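Local coordinates for chromosomal replication initiator protein DnaA (PDB 1L8Q) that probably starts chromosomal replication by binding the replication origin oriC in its ATP-bound form and building the initiation complex, at residues A[67-73]-A[99-105]; A[2-8]-A[58-62]; A[105-109]-A[136-140]. All coordinates share one frame; numbering follows the deposited sequence.

All three contacts belong to the AAA+ domain and lie around the parallel sheet that carries the nucleotide site. Interaction 1 pairs an outermost strand with its neighbour, and interaction 3 reaches the next strand; they share Asp105, their centres are about 13 Å apart, and Leu104 O is probably hydrogen-bonded to Ala137 N (3.0 Å). Interaction 2, about 10 Å from interaction 1 between centres, lays the 2-8 loop over helix 50-63 and joins the strand edge through a probable bond from Tyr70 N to Asp2 O (2.9 Å). Two of the contacts' residues approach the ligands: the side chain of Asp105 is about 4 Å from the magnesium ion, and that of Tyr8 about 4 Å from ADP.

Interaction 1. Residues A[67-73]-A[99-105]; sequences RVIYSSA and VDLLLLD
Asp105 OD2 is held by two hydroxyls: Tyr70 OH donates to it at 2.8 Å across the strands, and Thr51 OG1 of helix 50-63 is hydrogen-bonded to the same oxygen. Asp105 ends strand 101-105, whose run of leucines leading into paired aspartates is a Walker B strand, and strand 68-72 lies parallel to it at the edge of the AAA+ sheet. The two are joined by a beta-alpha-beta crossover through helices 73-86 and 89-97. Tyr70 brings its hydroxyl to the carboxylate with CG anti to the backbone N (chi1 164°). OD2 lies at the ring edge, in the ring plane, and uses its anti lone pair, while the ring and carboxylate planes are 70° apart.

Backbone bonds alternate along the pair, Ile69 N to Leu101 O (3.0 Å), Leu103 N to Ile69 O (2.8 Å), Ser71 N to Leu103 O (2.9 Å) and Asp105 N to Ser71 O (2.9 Å), before Ala73 N, at the start of the following helix, donates to Asp105 O. Val68, Tyr70, Leu101 and Leu103 share the face toward helix 50-63, where Leu103 CB packs obliquely by the Tyr70 ring. On the reverse face, Ile69 CG1 meets Val99 CG1 at 3.9 Å, the two side chains crossing at about a right angle, and Tyr96 of helix 89-97 packs on Ile69, Ser71 and Leu102.

At the entry to the strands Asp100 N donates to Arg67 O. Asp100 OD1 forms a salt bridge with Lys132, and OD2 accepts a nearly straight bond (171°) from Arg67 N at 2.6 Å.

Interaction 2. Residues A[2-8]-A[58-62]; sequences DFLNPKY and GNEAK
The Asn59 side-chain amide turns ND2 toward the backbone of the 2-8 loop. ND2 donates to Tyr8 O at 2.9 Å, with the acceptor only 5° out of the amide plane and the donor in the carbonyl plane. A weak bond from the same nitrogen reaches Asn5 O (3.3 Å), so the amide spans the two ends of the type I turn from Asn5 to Tyr8, firmly at Tyr8 and weakly at Asn5. Within this turn Lys7 CG lies over the centre of one face of the Tyr8 ring, 4.1 Å above its plane. The amide oxygen, OD1, lies against Leu4 CB and CD1, as the Leu4 and Asn59 side chains slide past each other in opposite directions. The Asp2 carboxylate is shared between loop and helix. Lys62 NZ forms a salt bridge with OD2 at 2.9 Å, from the syn side and 20° out of the carboxylate plane; the lysine chain bends at chi3 (79°). OD1 accepts from Leu4 N (2.7 Å), an Asx turn.

Between the two polar grips sits Leu4, its CD1 3.7 Å from Gly58 C. Leu4 also packs on Gln55 of helix 50-63, on Val68 and Tyr70 of strand 68-72 and on Leu103 of strand 101-105, while Tyr8 touches ADP and sets its ring edge-to-face with His52, so the loop runs from the sheet edge along helix 50-63 to the nucleotide pocket.

Interaction 3. Residues A[105-109]-A[136-140]; sequences DDVQF and LASDR
Val107 N donates to Ala137 O at 2.9 Å, the hydrogen bond that joins the turn after strand 101-105 to strand 133-138. It is nearly straight (171°) and the donor lies in the carbonyl plane. Asp106 N is also near this oxygen, but at too poor an angle to bond. The chain turns at Asp106 and then enters a 3-10 segment, with Phe109 N bonded to Asp106 O.

The apolar part is small. Val107 directs CG2, anti to the carbonyl carbon, at Leu136 CB (4.0 Å), and Leu145 from a nearby loop packs against both Val107 and Ser138.

A methyl-carboxylate contact stands apart from these: Ala137 CB lies 3.5 Å from Asp105 OD1, the carboxylate oxygen other than the one held by Thr51. Lys50 and Leu54 of helix 50-63 also touch this methyl group.

Among the flat groups, the Gln108 amide stacks on the Asp139 carboxylate with their planes 24° apart, while the side chains as a whole cross at about a right angle. The fit is tight, and its detail, including which way the amide is turned, is doubtful at this resolution.

Two polar bonds lie within 136-140, where the strand ends. Ser138 OG donates to Arg140 O at 2.7 Å, meeting a lone pair in the carbonyl plane. Arg140 NH2 forms a salt bridge with Asp139 OD2 (2.8 Å) from the syn side, 26° out of the carboxylate plane.

Such a pairing is characteristic of P-loop AAA+ ATPases: the Walker B end, whose Asp106 binds magnesium, lies beside the end of the neighbouring strand, which probably corresponds to the sensor 1 region.

Interaction 1. Residues A[67-73]-A[99-105]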
ATOM      1  N   ARG A  67     -27.111  12.495  -1.778  1.00 30.74           N
ATOM      2  CA  ARG A  67     -26.760  12.265  -0.386  1.00 30.90           C
ATOM      3  C   ARG A  67     -25.664  11.181  -0.351  1.00 30.13           C
ATOM      4  O   ARG A  67     -25.855  10.071  -0.867  1.00 30.31           O
ATOM      5  CB  ARG A  67     -28.009  11.780   0.349  1.00 31.83           C
ATOM      6  CG  ARG A  67     -28.224  12.347   1.756  1.00 35.22           C
ATOM      7  CD  ARG A  67     -29.584  11.970   2.358  1.00 39.84           C
ATOM      8  NE  ARG A  67     -29.907  12.750   3.550  1.00 43.36           N
ATOM      9  CZ  ARG A  67     -30.926  13.600   3.626  1.00 45.43           C
ATOM     10  NH1 ARG A  67     -31.722  13.784   2.570  1.00 44.94           N
ATOM     11  NH2 ARG A  67     -31.152  14.272   4.756  1.00 47.09           N
ATOM     12  N   VAL A  68     -24.516  11.493   0.247  1.00 28.80           N
ATOM     13  CA  VAL A  68     -23.375  10.583   0.178  1.00 27.32           C
ATOM     14  C   VAL A  68     -22.757  10.271   1.519  1.00 26.90           C
ATOM     15  O   VAL A  68     -22.679  11.119   2.365  1.00 26.68           O
ATOM     16  CB  VAL A  68     -22.241  11.200  -0.681  1.00 27.06           C
ATOM     17  CG1 VAL A  68     -21.064  10.241  -0.800  1.00 26.71           C
ATOM     18  CG2 VAL A  68     -22.748  11.606  -2.045  1.00 26.25           C
ATOM     19  N   ILE A  69     -22.301   9.047   1.708  1.00 26.41           N
ATOM     20  CA  ILE A  69     -21.464   8.774   2.859  1.00 26.49           C
ATOM     21  C   ILE A  69     -20.207   8.031   2.436  1.00 25.97           C
ATOM     22  O   ILE A  69     -20.248   7.121   1.607  1.00 25.71           O
ATOM     23  CB  ILE A  69     -22.193   8.003   3.971  1.00 26.73           C
ATOM     24  CG1 ILE A  69     -23.013   8.954   4.826  1.00 27.50           C
ATOM     25  CG2 ILE A  69     -21.187   7.409   4.918  1.00 27.76           C
ATOM     26  CD1 ILE A  69     -23.425   8.361   6.169  1.00 26.69           C
ATOM     27  N   TYR A  70     -19.080   8.456   2.985  1.00 25.42           N
ATOM     28  CA  TYR A  70     -17.840   7.762   2.779  1.00 25.09           C
ATOM     29  C   TYR A  70     -17.347   7.291   4.107  1.00 25.02           C
ATOM     30  O   TYR A  70     -17.451   7.993   5.090  1.00 25.03           O
ATOM     31  CB  TYR A  70     -16.786   8.667   2.180  1.00 24.69           C
ATOM     32  CG  TYR A  70     -15.384   8.088   2.323  1.00 25.29           C
ATOM     33  CD1 TYR A  70     -14.838   7.263   1.338  1.00 23.51           C
ATOM     34  CD2 TYR A  70     -14.625   8.339   3.453  1.00 24.70           C
ATOM     35  CE1 TYR A  70     -13.582   6.728   1.471  1.00 22.35           C
ATOM     36  CE2 TYR A  70     -13.370   7.800   3.601  1.00 23.78           C
ATOM     37  CZ  TYR A  70     -12.850   6.996   2.609  1.00 24.68           C
ATOM     38  OH  TYR A  70     -11.578   6.473   2.771  1.00 25.16           O
ATOM     39  N   SER A  71     -16.774   6.106   4.138  1.00 25.02           N
ATOM     40  CA  SER A  71     -16.213   5.627   5.372  1.00 24.99           C
ATOM     41  C   SER A  71     -15.338   4.408   5.128  1.00 24.73           C
ATOM     42  O   SER A  71     -15.614   3.600   4.247  1.00 24.95           O
ATOM     43  CB  SER A  71     -17.334   5.308   6.362  1.00 24.70           C
ATOM     44  OG  SER A  71     -16.826   4.522   7.415  1.00 25.69           O
ATOM     45  N   SER A  72     -14.263   4.292   5.888  1.00 24.33           N
ATOM     46  CA  SER A  72     -13.433   3.114   5.793  1.00 24.07           C
ATOM     47  C   SER A  72     -14.101   2.073   6.641  1.00 23.69           C
ATOM     48  O   SER A  72     -14.831   2.395   7.564  1.00 23.30           O
ATOM     49  CB  SER A  72     -11.993   3.396   6.263  1.00 24.33           C
ATOM     50  OG  SER A  72     -11.893   3.553   7.679  1.00 26.28           O
ATOM     51  N   ALA A  73     -13.880   0.820   6.314  1.00 24.10           N
ATOM     52  CA  ALA A  73     -14.551  -0.257   7.017  1.00 24.66           C
ATOM     53  C   ALA A  73     -14.238  -0.264   8.502  1.00 24.99           C
ATOM     54  O   ALA A  73     -15.085  -0.604   9.306  1.00 25.40           O
ATOM     55  CB  ALA A  73     -14.205  -1.596   6.394  1.00 24.37           C
ATOM     56  N   VAL A  99     -28.790   6.861   2.028  1.00 22.45           N
ATOM     57  CA  VAL A  99     -27.964   7.619   1.103  1.00 22.47           C
ATOM     58  C   VAL A  99     -28.259   7.270  -0.352  1.00 22.79           C
ATOM     59  O   VAL A  99     -28.931   6.288  -0.633  1.00 22.92           O
ATOM     60  CB  VAL A  99     -26.458   7.399   1.383  1.00 22.51           C
ATOM     61  CG1 VAL A  99     -26.101   7.877   2.779  1.00 22.22           C
ATOM     62  CG2 VAL A  99     -26.092   5.951   1.218  1.00 21.30           C
ATOM     63  N   ASP A 100     -27.776   8.099  -1.271  1.00 23.07           N
ATOM     64  CA  ASP A 100     -27.839   7.780  -2.691  1.00 23.60           C
ATOM     65  C   ASP A 100     -26.541   7.075  -3.098  1.00 23.65           C
ATOM     66  O   ASP A 100     -26.488   6.385  -4.114  1.00 24.06           O
ATOM     67  CB  ASP A 100     -27.966   9.047  -3.540  1.00 23.77           C
ATOM     68  CG  ASP A 100     -29.147   9.921  -3.140  1.00 25.88           C
ATOM     69  OD1 ASP A 100     -30.293   9.415  -3.093  1.00 28.35           O
ATOM     70  OD2 ASP A 100     -29.027  11.141  -2.885  1.00 26.63           O
ATOM     71  N   LEU A 101     -25.490   7.269  -2.304  1.00 23.33           N
ATOM     72  CA  LEU A 101     -24.163   6.768  -2.642  1.00 22.93           C
ATOM     73  C   LEU A 101     -23.402   6.367  -1.385  1.00 22.86           C
ATOM     74  O   LEU A 101     -23.062   7.218  -0.580  1.00 23.05           O
ATOM     75  CB  LEU A 101     -23.357   7.871  -3.347  1.00 22.25           C
ATOM     76  CG  LEU A 101     -22.301   7.463  -4.404  1.00 22.57           C
ATOM     77  CD1 LEU A 101     -21.086   8.386  -4.404  1.00 20.20           C
ATOM     78  CD2 LEU A 101     -21.853   5.996  -4.316  1.00 19.66           C
ATOM     79  N   LEU A 102     -23.126   5.080  -1.227  1.00 22.66           N
ATOM     80  CA  LEU A 102     -22.346   4.606  -0.098  1.00 23.03           C
ATOM     81  C   LEU A 102     -20.934   4.226  -0.582  1.00 23.66           C
ATOM     82  O   LEU A 102     -20.763   3.506  -1.580  1.00 24.13           O
ATOM     83  CB  LEU A 102     -23.044   3.418   0.570  1.00 22.95           C
ATOM     84  CG  LEU A 102     -22.202   2.586   1.532  1.00 23.58           C
ATOM     85  CD1 LEU A 102     -21.659   3.450   2.602  1.00 25.50           C
ATOM     86  CD2 LEU A 102     -23.018   1.483   2.139  1.00 25.07           C
ATOM     87  N   LEU A 103     -19.920   4.741   0.088  1.00 23.67           N
ATOM     88  CA  LEU A 103     -18.557   4.429  -0.285  1.00 23.65           C
ATOM     89  C   LEU A 103     -17.871   3.793   0.900  1.00 23.83           C
ATOM     90  O   LEU A 103     -17.609   4.480   1.902  1.00 23.87           O
ATOM     91  CB  LEU A 103     -17.811   5.704  -0.664  1.00 23.96           C
ATOM     92  CG  LEU A 103     -18.424   6.635  -1.726  1.00 23.22           C
ATOM     93  CD1 LEU A 103     -17.718   7.963  -1.685  1.00 21.81           C
ATOM     94  CD2 LEU A 103     -18.349   6.032  -3.122  1.00 20.80           C
ATOM     95  N   LEU A 104     -17.612   2.487   0.809  1.00 23.50           N
ATOM     96  CA  LEU A 104     -16.950   1.768   1.877  1.00 23.91           C
ATOM     97  C   LEU A 104     -15.550   1.408   1.430  1.00 24.81           C
ATOM     98  O   LEU A 104     -15.361   0.583   0.505  1.00 26.01           O
ATOM     99  CB  LEU A 104     -17.726   0.511   2.254  1.00 24.00           C
ATOM    100  CG  LEU A 104     -17.449   0.029   3.676  1.00 23.71           C
ATOM    101  CD1 LEU A 104     -17.906   1.095   4.681  1.00 24.11           C
ATOM    102  CD2 LEU A 104     -18.101  -1.306   3.964  1.00 21.48           C
ATOM    103  N   ASP A 105     -14.565   2.018   2.080  1.00 24.37           N
ATOM    104  CA  ASP A 105     -13.176   1.876   1.693  1.00 24.18           C
ATOM    105  C   ASP A 105     -12.489   0.847   2.575  1.00 24.41           C
ATOM    106  O   ASP A 105     -12.856   0.693   3.727  1.00 24.66           O
ATOM    107  CB  ASP A 105     -12.505   3.224   1.886  1.00 24.36           C
ATOM    108  CG  ASP A 105     -11.280   3.407   1.021  1.00 24.97           C
ATOM    109  OD1 ASP A 105     -10.861   2.448   0.334  1.00 24.83           O
ATOM    110  OD2 ASP A 105     -10.678   4.500   0.958  1.00 23.52           O
TER

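Interaction 2. Residues A[2-8]-A[58-62]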
ATOM      1  N   ASP A   2     -20.611  13.364   5.828  1.00 42.23           N
ATOM      2  CA  ASP A   2     -20.225  12.566   4.615  1.00 42.71           C
ATOM      3  C   ASP A   2     -18.754  12.102   4.626  1.00 42.33           C
ATOM      4  O   ASP A   2     -18.449  10.986   4.226  1.00 42.42           O
ATOM      5  CB  ASP A   2     -20.568  13.313   3.314  1.00 42.68           C
ATOM      6  CG  ASP A   2     -19.724  14.541   3.104  1.00 43.29           C
ATOM      7  OD1 ASP A   2     -18.542  14.523   3.494  1.00 44.02           O
ATOM      8  OD2 ASP A   2     -20.153  15.568   2.536  1.00 44.52           O
ATOM      9  N   PHE A   3     -17.860  12.969   5.089  1.00 41.97           N
ATOM     10  CA  PHE A   3     -16.447  12.620   5.271  1.00 41.37           C
ATOM     11  C   PHE A   3     -15.623  12.695   3.998  1.00 40.03           C
ATOM     12  O   PHE A   3     -14.587  12.072   3.887  1.00 40.16           O
ATOM     13  CB  PHE A   3     -16.308  11.251   5.955  1.00 42.05           C
ATOM     14  CG  PHE A   3     -17.086  11.145   7.233  1.00 44.44           C
ATOM     15  CD1 PHE A   3     -18.381  10.653   7.230  1.00 46.86           C
ATOM     16  CD2 PHE A   3     -16.536  11.583   8.434  1.00 46.15           C
ATOM     17  CE1 PHE A   3     -19.118  10.577   8.403  1.00 49.12           C
ATOM     18  CE2 PHE A   3     -17.259  11.512   9.613  1.00 47.84           C
ATOM     19  CZ  PHE A   3     -18.559  11.014   9.600  1.00 49.40           C
ATOM     20  N   LEU A   4     -16.071  13.498   3.054  1.00 38.51           N
ATOM     21  CA  LEU A   4     -15.345  13.660   1.821  1.00 37.06           C
ATOM     22  C   LEU A   4     -14.274  14.748   1.910  1.00 36.72           C
ATOM     23  O   LEU A   4     -14.478  15.791   2.528  1.00 36.70           O
ATOM     24  CB  LEU A   4     -16.316  13.967   0.694  1.00 36.69           C
ATOM     25  CG  LEU A   4     -17.319  12.855   0.409  1.00 36.00           C
ATOM     26  CD1 LEU A   4     -18.461  13.374  -0.435  1.00 35.19           C
ATOM     27  CD2 LEU A   4     -16.633  11.685  -0.269  1.00 34.16           C
ATOM     28  N   ASN A   5     -13.132  14.488   1.279  1.00 36.08           N
ATOM     29  CA  ASN A   5     -12.031  15.439   1.197  1.00 35.18           C
ATOM     30  C   ASN A   5     -12.011  16.034  -0.208  1.00 34.93           C
ATOM     31  O   ASN A   5     -11.615  15.377  -1.168  1.00 34.96           O
ATOM     32  CB  ASN A   5     -10.717  14.713   1.468  1.00 35.24           C
ATOM     33  CG  ASN A   5      -9.588  15.653   1.832  1.00 34.37           C
ATOM     34  OD1 ASN A   5      -9.099  15.633   2.956  1.00 34.87           O
ATOM     35  ND2 ASN A   5      -9.157  16.461   0.879  1.00 31.59           N
ATOM     36  N   PRO A   6     -12.446  17.274  -0.328  1.00 34.44           N
ATOM     37  CA  PRO A   6     -12.580  17.928  -1.633  1.00 33.99           C
ATOM     38  C   PRO A   6     -11.378  17.772  -2.558  1.00 33.35           C
ATOM     39  O   PRO A   6     -11.567  17.852  -3.772  1.00 33.33           O
ATOM     40  CB  PRO A   6     -12.758  19.401  -1.263  1.00 33.99           C
ATOM     41  CG  PRO A   6     -13.398  19.370   0.069  1.00 34.50           C
ATOM     42  CD  PRO A   6     -12.849  18.151   0.778  1.00 34.64           C
ATOM     43  N   LYS A   7     -10.184  17.544  -2.011  1.00 32.45           N
ATOM     44  CA  LYS A   7      -8.965  17.497  -2.832  1.00 31.97           C
ATOM     45  C   LYS A   7      -8.930  16.373  -3.885  1.00 31.21           C
ATOM     46  O   LYS A   7      -8.215  16.471  -4.867  1.00 31.00           O
ATOM     47  CB  LYS A   7      -7.708  17.440  -1.953  1.00 32.12           C
ATOM     48  CG  LYS A   7      -7.248  16.036  -1.593  1.00 33.95           C
ATOM     49  CD  LYS A   7      -6.049  16.047  -0.641  1.00 36.30           C
ATOM     50  CE  LYS A   7      -5.682  14.618  -0.198  1.00 38.68           C
ATOM     51  NZ  LYS A   7      -4.469  14.575   0.679  1.00 39.74           N
ATOM     52  N   TYR A   8      -9.700  15.312  -3.670  1.00 30.44           N
ATOM     53  CA  TYR A   8      -9.740  14.200  -4.618  1.00 29.55           C
ATOM     54  C   TYR A   8     -10.813  14.451  -5.653  1.00 28.87           C
ATOM     55  O   TYR A   8     -11.985  14.556  -5.299  1.00 28.87           O
ATOM     56  CB  TYR A   8     -10.098  12.905  -3.899  1.00 29.35           C
ATOM     57  CG  TYR A   8      -9.172  12.470  -2.787  1.00 29.20           C
ATOM     58  CD1 TYR A   8      -7.887  12.024  -3.056  1.00 28.23           C
ATOM     59  CD2 TYR A   8      -9.614  12.434  -1.468  1.00 28.47           C
ATOM     60  CE1 TYR A   8      -7.063  11.581  -2.039  1.00 28.08           C
ATOM     61  CE2 TYR A   8      -8.802  11.993  -0.453  1.00 27.53           C
ATOM     62  CZ  TYR A   8      -7.532  11.564  -0.739  1.00 27.91           C
ATOM     63  OH  TYR A   8      -6.719  11.128   0.279  1.00 27.99           O
ATOM     64  N   GLY A  58     -17.655  10.414  -4.834  1.00 26.32           N
ATOM     65  CA  GLY A  58     -18.493  11.010  -3.824  1.00 26.72           C
ATOM     66  C   GLY A  58     -18.611  12.504  -4.021  1.00 27.31           C
ATOM     67  O   GLY A  58     -19.703  13.061  -3.976  1.00 27.45           O
ATOM     68  N   ASN A  59     -17.490  13.168  -4.250  1.00 27.65           N
ATOM     69  CA  ASN A  59     -17.538  14.606  -4.454  1.00 28.38           C
ATOM     70  C   ASN A  59     -18.417  14.985  -5.636  1.00 29.06           C
ATOM     71  O   ASN A  59     -19.149  15.975  -5.571  1.00 29.42           O
ATOM     72  CB  ASN A  59     -16.140  15.204  -4.597  1.00 28.10           C
ATOM     73  CG  ASN A  59     -15.385  15.204  -3.301  1.00 27.24           C
ATOM     74  OD1 ASN A  59     -15.978  15.296  -2.232  1.00 28.27           O
ATOM     75  ND2 ASN A  59     -14.076  15.073  -3.379  1.00 26.06           N
ATOM     76  N   GLU A  60     -18.348  14.195  -6.705  1.00 29.27           N
ATOM     77  CA  GLU A  60     -19.176  14.421  -7.878  1.00 30.32           C
ATOM     78  C   GLU A  60     -20.645  14.268  -7.540  1.00 31.03           C
ATOM     79  O   GLU A  60     -21.456  15.152  -7.833  1.00 31.04           O
ATOM     80  CB  GLU A  60     -18.829  13.431  -8.983  1.00 30.31           C
ATOM     81  CG  GLU A  60     -18.106  14.031 -10.160  1.00 32.16           C
ATOM     82  CD  GLU A  60     -18.961  15.013 -10.924  1.00 35.25           C
ATOM     83  OE1 GLU A  60     -19.973  14.584 -11.513  1.00 37.68           O
ATOM     84  OE2 GLU A  60     -18.619  16.216 -10.942  1.00 36.16           O
ATOM     85  N   ALA A  61     -20.995  13.135  -6.939  1.00 31.56           N
ATOM     86  CA  ALA A  61     -22.384  12.870  -6.618  1.00 32.44           C
ATOM     87  C   ALA A  61     -22.943  13.966  -5.706  1.00 33.10           C
ATOM     88  O   ALA A  61     -24.122  14.321  -5.791  1.00 33.18           O
ATOM     89  CB  ALA A  61     -22.535  11.501  -5.982  1.00 32.16           C
ATOM     90  N   LYS A  62     -22.093  14.520  -4.852  1.00 33.73           N
ATOM     91  CA  LYS A  62     -22.553  15.544  -3.928  1.00 35.04           C
ATOM     92  C   LYS A  62     -22.742  16.864  -4.650  1.00 35.20           C
ATOM     93  O   LYS A  62     -23.711  17.585  -4.424  1.00 34.96           O
ATOM     94  CB  LYS A  62     -21.576  15.716  -2.766  1.00 35.32           C
ATOM     95  CG  LYS A  62     -22.125  16.581  -1.662  1.00 37.18           C
ATOM     96  CD  LYS A  62     -21.256  16.524  -0.427  1.00 40.80           C
ATOM     97  CE  LYS A  62     -20.040  17.409  -0.587  1.00 43.00           C
ATOM     98  NZ  LYS A  62     -19.445  17.745   0.735  1.00 44.48           N
TER

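Interaction 3. Residues A[105-109]-A[136-140]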
ATOM      1  N   ASP A 105     -14.565   2.018   2.080  1.00 24.37           N
ATOM      2  CA  ASP A 105     -13.176   1.876   1.693  1.00 24.18           C
ATOM      3  C   ASP A 105     -12.489   0.847   2.575  1.00 24.41           C
ATOM      4  O   ASP A 105     -12.856   0.693   3.727  1.00 24.66           O
ATOM      5  CB  ASP A 105     -12.505   3.224   1.886  1.00 24.36           C
ATOM      6  CG  ASP A 105     -11.280   3.407   1.021  1.00 24.97           C
ATOM      7  OD1 ASP A 105     -10.861   2.448   0.334  1.00 24.83           O
ATOM      8  OD2 ASP A 105     -10.678   4.500   0.958  1.00 23.52           O
ATOM      9  N   ASP A 106     -11.496   0.142   2.034  1.00 24.45           N
ATOM     10  CA  ASP A 106     -10.719  -0.845   2.795  1.00 24.53           C
ATOM     11  C   ASP A 106     -11.518  -2.019   3.403  1.00 24.33           C
ATOM     12  O   ASP A 106     -11.284  -2.418   4.549  1.00 24.19           O
ATOM     13  CB  ASP A 106      -9.887  -0.158   3.871  1.00 24.51           C
ATOM     14  CG  ASP A 106      -8.799   0.744   3.285  1.00 27.27           C
ATOM     15  OD1 ASP A 106      -8.477   1.786   3.918  1.00 29.81           O
ATOM     16  OD2 ASP A 106      -8.212   0.508   2.200  1.00 28.50           O
ATOM     17  N   VAL A 107     -12.412  -2.590   2.604  1.00 24.41           N
ATOM     18  CA  VAL A 107     -13.298  -3.685   3.016  1.00 24.50           C
ATOM     19  C   VAL A 107     -12.609  -4.866   3.698  1.00 24.20           C
ATOM     20  O   VAL A 107     -13.201  -5.563   4.482  1.00 24.60           O
ATOM     21  CB  VAL A 107     -14.071  -4.186   1.826  1.00 24.31           C
ATOM     22  CG1 VAL A 107     -14.689  -5.529   2.122  1.00 26.39           C
ATOM     23  CG2 VAL A 107     -15.125  -3.192   1.464  1.00 25.87           C
ATOM     24  N   GLN A 108     -11.358  -5.075   3.397  1.00 24.50           N
ATOM     25  CA  GLN A 108     -10.584  -6.150   4.004  1.00 25.54           C
ATOM     26  C   GLN A 108     -10.692  -6.148   5.520  1.00 25.68           C
ATOM     27  O   GLN A 108     -10.631  -7.203   6.150  1.00 25.59           O
ATOM     28  CB  GLN A 108      -9.131  -5.925   3.641  1.00 25.40           C
ATOM     29  CG  GLN A 108      -9.030  -4.800   2.617  1.00 28.22           C
ATOM     30  CD  GLN A 108      -8.020  -3.806   2.995  1.00 30.49           C
ATOM     31  OE1 GLN A 108      -7.167  -4.088   3.802  1.00 32.86           O
ATOM     32  NE2 GLN A 108      -8.101  -2.629   2.422  1.00 32.65           N
ATOM     33  N   PHE A 109     -10.804  -4.952   6.102  1.00 25.98           N
ATOM     34  CA  PHE A 109     -10.839  -4.797   7.552  1.00 26.10           C
ATOM     35  C   PHE A 109     -12.175  -5.212   8.169  1.00 25.86           C
ATOM     36  O   PHE A 109     -12.348  -5.163   9.379  1.00 25.89           O
ATOM     37  CB  PHE A 109     -10.450  -3.368   7.956  1.00 26.54           C
ATOM     38  CG  PHE A 109      -9.001  -3.047   7.703  1.00 27.04           C
ATOM     39  CD1 PHE A 109      -7.995  -3.851   8.231  1.00 28.89           C
ATOM     40  CD2 PHE A 109      -8.640  -1.958   6.926  1.00 27.53           C
ATOM     41  CE1 PHE A 109      -6.642  -3.565   7.982  1.00 28.87           C
ATOM     42  CE2 PHE A 109      -7.307  -1.664   6.675  1.00 26.62           C
ATOM     43  CZ  PHE A 109      -6.305  -2.471   7.202  1.00 27.61           C
ATOM     44  N   LEU A 136     -17.336  -0.169  -3.290  1.00 21.77           N
ATOM     45  CA  LEU A 136     -16.437  -0.710  -2.293  1.00 22.30           C
ATOM     46  C   LEU A 136     -15.043  -0.636  -2.830  1.00 22.37           C
ATOM     47  O   LEU A 136     -14.846  -0.603  -4.041  1.00 23.08           O
ATOM     48  CB  LEU A 136     -16.751  -2.179  -2.010  1.00 22.29           C
ATOM     49  CG  LEU A 136     -18.076  -2.548  -1.368  1.00 22.82           C
ATOM     50  CD1 LEU A 136     -18.570  -1.448  -0.470  1.00 22.22           C
ATOM     51  CD2 LEU A 136     -19.044  -2.814  -2.444  1.00 24.87           C
ATOM     52  N   ALA A 137     -14.067  -0.622  -1.934  1.00 21.70           N
ATOM     53  CA  ALA A 137     -12.673  -0.698  -2.335  1.00 20.94           C
ATOM     54  C   ALA A 137     -11.957  -1.603  -1.351  1.00 21.14           C
ATOM     55  O   ALA A 137     -12.328  -1.676  -0.162  1.00 20.60           O
ATOM     56  CB  ALA A 137     -12.052   0.637  -2.352  1.00 20.62           C
ATOM     57  N   SER A 138     -10.956  -2.320  -1.848  1.00 20.96           N
ATOM     58  CA  SER A 138     -10.244  -3.286  -1.040  1.00 21.31           C
ATOM     59  C   SER A 138      -8.845  -3.425  -1.559  1.00 21.59           C
ATOM     60  O   SER A 138      -8.557  -3.012  -2.674  1.00 22.32           O
ATOM     61  CB  SER A 138     -10.933  -4.635  -1.077  1.00 21.01           C
ATOM     62  OG  SER A 138     -10.054  -5.641  -0.586  1.00 22.44           O
ATOM     63  N   ASP A 139      -7.966  -4.002  -0.757  1.00 21.44           N
ATOM     64  CA  ASP A 139      -6.606  -4.186  -1.202  1.00 21.79           C
ATOM     65  C   ASP A 139      -6.486  -5.550  -1.836  1.00 22.07           C
ATOM     66  O   ASP A 139      -5.422  -5.943  -2.275  1.00 22.76           O
ATOM     67  CB  ASP A 139      -5.598  -4.033  -0.039  1.00 21.19           C
ATOM     68  CG  ASP A 139      -5.705  -5.150   0.974  1.00 21.75           C
ATOM     69  OD1 ASP A 139      -6.767  -5.796   1.036  1.00 20.87           O
ATOM     70  OD2 ASP A 139      -4.786  -5.464   1.755  1.00 23.94           O
ATOM     71  N   ARG A 140      -7.571  -6.296  -1.863  1.00 22.30           N
ATOM     72  CA  ARG A 140      -7.507  -7.626  -2.436  1.00 22.40           C
ATOM     73  C   ARG A 140      -8.846  -8.024  -3.004  1.00 22.03           C
ATOM     74  O   ARG A 140      -9.879  -7.489  -2.613  1.00 22.38           O
ATOM     75  CB  ARG A 140      -7.035  -8.634  -1.390  1.00 22.54           C
ATOM     76  CG  ARG A 140      -8.003  -8.839  -0.259  1.00 23.71           C
ATOM     77  CD  ARG A 140      -7.372  -9.401   0.974  1.00 26.83           C
ATOM     78  NE  ARG A 140      -6.182  -8.646   1.343  1.00 30.08           N
ATOM     79  CZ  ARG A 140      -5.458  -8.870   2.432  1.00 31.99           C
ATOM     80  NH1 ARG A 140      -5.795  -9.835   3.278  1.00 32.90           N
ATOM     81  NH2 ARG A 140      -4.391  -8.124   2.675  1.00 32.88           N
TER